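Long-range contact in hypothetical protein XCC2953 (Xanthomonas campestris pv. campestris, PDB 2OZH), which probably transfers an acyl group, most likely acetyl from acetyl-coenzyme A, as a member of the GNAT family of N-acetyltransferases: residues Asp43-Phe48 and Phe59-Ser64. Residues are numbered along the deposited sequence; the frame is centred on the assembly and turned at random.
With EDO (1,2-ethanediol), chain G.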
ATOM      1  N   ASP A  43       0.803 -13.792  -2.061  1.00 10.93           N
ATOM      2  CA  ASP A  43       2.229 -14.048  -1.920  1.00 10.80           C
ATOM      3  C   ASP A  43       2.985 -12.791  -1.493  1.00 10.88           C
ATOM      4  O   ASP A  43       4.019 -12.880  -0.822  1.00 14.05           O
ATOM      5  CB  ASP A  43       2.814 -14.549  -3.220  1.00 12.22           C
ATOM      6  CG  ASP A  43       2.389 -15.963  -3.585  1.00 15.98           C
ATOM      7  OD1 ASP A  43       1.843 -16.691  -2.760  1.00 16.51           O
ATOM      8  OD2 ASP A  43       2.666 -16.333  -4.753  1.00 17.42           O
ATOM      9  N   HIS A  44       2.452 -11.619  -1.809  1.00 11.00           N
ATOM     10  CA  HIS A  44       3.138 -10.347  -1.525  1.00 11.15           C
ATOM     11  C   HIS A  44       2.444  -9.482  -0.504  1.00 11.94           C
ATOM     12  O   HIS A  44       2.692  -8.277  -0.403  1.00 12.98           O
ATOM     13  CB  HIS A  44       3.362  -9.589  -2.836  1.00 10.75           C
ATOM     14  CG  HIS A  44       4.263 -10.310  -3.756  1.00 11.29           C
ATOM     15  ND1 HIS A  44       5.628 -10.324  -3.582  1.00 14.74           N
ATOM     16  CD2 HIS A  44       3.989 -11.100  -4.825  1.00 13.12           C
ATOM     17  CE1 HIS A  44       6.157 -11.075  -4.534  1.00 16.45           C
ATOM     18  NE2 HIS A  44       5.192 -11.565  -5.290  1.00 17.57           N
ATOM     19  N   SER A  45       1.589 -10.094   0.301  1.00 11.73           N
ATOM     20  CA  SER A  45       0.863  -9.421   1.348  1.00 11.01           C
ATOM     21  C   SER A  45       1.021 -10.123   2.667  1.00 11.79           C
ATOM     22  O   SER A  45       1.391 -11.301   2.713  1.00 12.80           O
ATOM     23  CB  SER A  45      -0.645  -9.413   1.023  1.00 12.94           C
ATOM     24  OG  SER A  45      -0.892  -8.767  -0.216  1.00 12.86           O
ATOM     25  N   LEU A  46       0.682  -9.413   3.740  1.00 10.96           N
ATOM     26  CA  LEU A  46       0.529  -9.985   5.062  1.00 11.18           C
ATOM     27  C   LEU A  46      -0.938 -10.318   5.235  1.00 10.33           C
ATOM     28  O   LEU A  46      -1.806  -9.456   5.280  1.00 11.14           O
ATOM     29  CB  LEU A  46       0.988  -9.015   6.149  1.00 10.89           C
ATOM     30  CG  LEU A  46       0.859  -9.501   7.592  1.00 11.81           C
ATOM     31  CD1 LEU A  46       1.663 -10.736   7.845  1.00 13.34           C
ATOM     32  CD2 LEU A  46       1.328  -8.395   8.540  1.00 13.34           C
ATOM     33  N   CYS A  47      -1.228 -11.614   5.215  1.00 10.93           N
ATOM     34  CA  CYS A  47      -2.592 -12.103   5.173  1.00 10.94           C
ATOM     35  C   CYS A  47      -2.980 -12.700   6.509  1.00 11.10           C
ATOM     36  O   CYS A  47      -2.163 -13.350   7.174  1.00 11.90           O
ATOM     37  CB  CYS A  47      -2.776 -13.164   4.098  1.00 11.23           C
ATOM     38  SG  CYS A  47      -2.404 -12.597   2.425  1.00 12.61           S
ATOM     39  N   PHE A  48      -4.233 -12.468   6.888  1.00 11.39           N
ATOM     40  CA  PHE A  48      -4.813 -12.955   8.155  1.00 11.69           C
ATOM     41  C   PHE A  48      -5.953 -13.895   7.786  1.00 10.72           C
ATOM     42  O   PHE A  48      -6.959 -13.476   7.211  1.00 11.61           O
ATOM     43  CB  PHE A  48      -5.336 -11.776   8.993  1.00 11.41           C
ATOM     44  CG  PHE A  48      -4.237 -10.847   9.431  1.00 11.43           C
ATOM     45  CD1 PHE A  48      -3.690  -9.943   8.552  1.00 11.68           C
ATOM     46  CD2 PHE A  48      -3.725 -10.884  10.729  1.00 11.86           C
ATOM     47  CE1 PHE A  48      -2.655  -9.109   8.948  1.00 11.54           C
ATOM     48  CE2 PHE A  48      -2.692 -10.070  11.120  1.00 12.04           C
ATOM     49  CZ  PHE A  48      -2.159  -9.180  10.232  1.00 10.38           C
ATOM     50  N   PHE A  59     -11.130 -13.722   6.383  1.00 10.20           N
ATOM     51  CA  PHE A  59      -9.896 -13.272   5.764  1.00  9.70           C
ATOM     52  C   PHE A  59      -9.767 -11.767   5.898  1.00  9.99           C
ATOM     53  O   PHE A  59     -10.758 -11.049   5.912  1.00 11.18           O
ATOM     54  CB  PHE A  59      -9.974 -13.591   4.260  1.00 10.94           C
ATOM     55  CG  PHE A  59      -8.690 -13.383   3.462  1.00  9.92           C
ATOM     56  CD1 PHE A  59      -7.531 -14.068   3.776  1.00  9.77           C
ATOM     57  CD2 PHE A  59      -8.658 -12.512   2.394  1.00 10.47           C
ATOM     58  CE1 PHE A  59      -6.377 -13.900   3.022  1.00  9.87           C
ATOM     59  CE2 PHE A  59      -7.545 -12.361   1.641  1.00 11.70           C
ATOM     60  CZ  PHE A  59      -6.406 -13.058   1.917  1.00 10.33           C
ATOM     61  N   ALA A  60      -8.521 -11.319   5.973  1.00 10.58           N
ATOM     62  CA  ALA A  60      -8.178  -9.902   5.831  1.00 11.71           C
ATOM     63  C   ALA A  60      -6.789  -9.837   5.277  1.00 11.26           C
ATOM     64  O   ALA A  60      -5.971 -10.705   5.543  1.00 12.49           O
ATOM     65  CB  ALA A  60      -8.233  -9.189   7.205  1.00 12.53           C
ATOM     66  N   ARG A  61      -6.505  -8.810   4.492  1.00 10.66           N
ATOM     67  CA  ARG A  61      -5.242  -8.726   3.788  1.00 11.23           C
ATOM     68  C   ARG A  61      -4.631  -7.335   3.910  1.00 10.36           C
ATOM     69  O   ARG A  61      -5.333  -6.345   3.734  1.00 11.91           O
ATOM     70  CB  ARG A  61      -5.408  -9.096   2.312  1.00 11.84           C
ATOM     71  CG  ARG A  61      -4.077  -9.210   1.572  1.00 13.58           C
ATOM     72  CD  ARG A  61      -4.232  -9.916   0.244  1.00 11.72           C
ATOM     73  NE  ARG A  61      -5.035  -9.186  -0.719  1.00 11.49           N
ATOM     74  CZ  ARG A  61      -4.544  -8.333  -1.607  1.00 12.42           C
ATOM     75  NH1 ARG A  61      -3.265  -7.993  -1.592  1.00 12.36           N
ATOM     76  NH2 ARG A  61      -5.331  -7.832  -2.529  1.00 13.42           N
ATOM     77  N   VAL A  62      -3.353  -7.294   4.235  1.00 10.70           N
ATOM     78  CA  VAL A  62      -2.637  -6.043   4.419  1.00 11.05           C
ATOM     79  C   VAL A  62      -1.452  -5.964   3.451  1.00 10.95           C
ATOM     80  O   VAL A  62      -0.649  -6.885   3.367  1.00 11.84           O
ATOM     81  CB  VAL A  62      -2.172  -5.893   5.881  1.00 10.97           C
ATOM     82  CG1 VAL A  62      -1.342  -4.612   6.068  1.00 12.73           C
ATOM     83  CG2 VAL A  62      -3.350  -5.907   6.824  1.00 12.39           C
ATOM     84  N   ILE A  63      -1.324  -4.850   2.735  1.00 10.44           N
ATOM     85  CA  ILE A  63      -0.169  -4.574   1.901  1.00 10.14           C
ATOM     86  C   ILE A  63       0.611  -3.483   2.658  1.00 10.30           C
ATOM     87  O   ILE A  63       0.060  -2.429   2.942  1.00 11.09           O
ATOM     88  CB  ILE A  63      -0.582  -4.067   0.527  1.00 10.14           C
ATOM     89  CG1 ILE A  63      -1.488  -5.098  -0.155  1.00 11.11           C
ATOM     90  CG2 ILE A  63       0.645  -3.801  -0.321  1.00 12.76           C
ATOM     91  CD1 ILE A  63      -2.105  -4.592  -1.443  1.00 13.73           C
ATOM     92  N   SER A  64       1.881  -3.725   2.940  1.00 10.59           N
ATOM     93  CA  SER A  64       2.639  -2.806   3.788  1.00 10.11           C
ATOM     94  C   SER A  64       4.114  -2.918   3.548  1.00 10.28           C
ATOM     95  O   SER A  64       4.602  -3.957   3.102  1.00 11.15           O
ATOM     96  CB  SER A  64       2.348  -3.149   5.241  1.00 10.89           C
ATOM     97  OG  SER A  64       2.988  -2.264   6.171  1.00 10.37           O
TER
HETATM   98  C1  EDO G 303       7.588 -10.559  -8.538  1.00 45.88           C
HETATM   99  O1  EDO G 303       7.984 -10.139  -7.228  1.00 51.60           O
HETATM  100  C2  EDO G 303       6.099 -10.297  -8.700  1.00 41.69           C
HETATM  101  O2  EDO G 303       5.379 -11.527  -8.627  1.00 45.94           O
HETATM  102  O   HOH W   1       2.823  -6.419   1.956  1.00 13.67           O
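The antiparallel β hairpin of the GNAT fold, made by strands 46-52 and 55-64, begins where L46-F48 pair with A60-V62 just after helix 35-43. L46 and V62 exchange both backbone N-H...O=C bonds, and F48 and A60 do the same, F48 N to A60 O being 2.8 Å. C47 and R61 form the non-hydrogen-bonded pair between them, their CA atoms 4.5 Å apart. Beyond L46 the ladder is continued by water 1, which accepts from S64 N at 3.0 Å and lies within hydrogen-bonding distance of H44 O.

L46, F48, A60 and V62 occupy one face of the sheet. The F48 ring crosses V62 at a slant, CE1 lying 3.9 Å from CG2, while A60 O sits at the ring edge; A93 and V94 of helix 86-96 pack against F48. The other face, toward helix 35-43, carries C47, F59 and R61. Here F59 CE1 meets C47 CB at 3.8 Å, and C47 SG lies obliquely beside the ring, 5.2 Å from its centroid.

R61 leaves its strand with CG anti to the backbone N (chi1 -172°), then bends at chi3 (66°), bringing its guanidinium beside S45. This group links the sheet to the dimer interface: NE forms a salt bridge with D74, NH1 another with D65 of the second subunit, and NH2 is hydrogen-bonded to T68 OG1 of that subunit. S45 OG, also hydrogen-bonded to A41 O at the helix end, accepts from R61 NH1 at 2.9 Å, lying 5° out of the guanidinium plane.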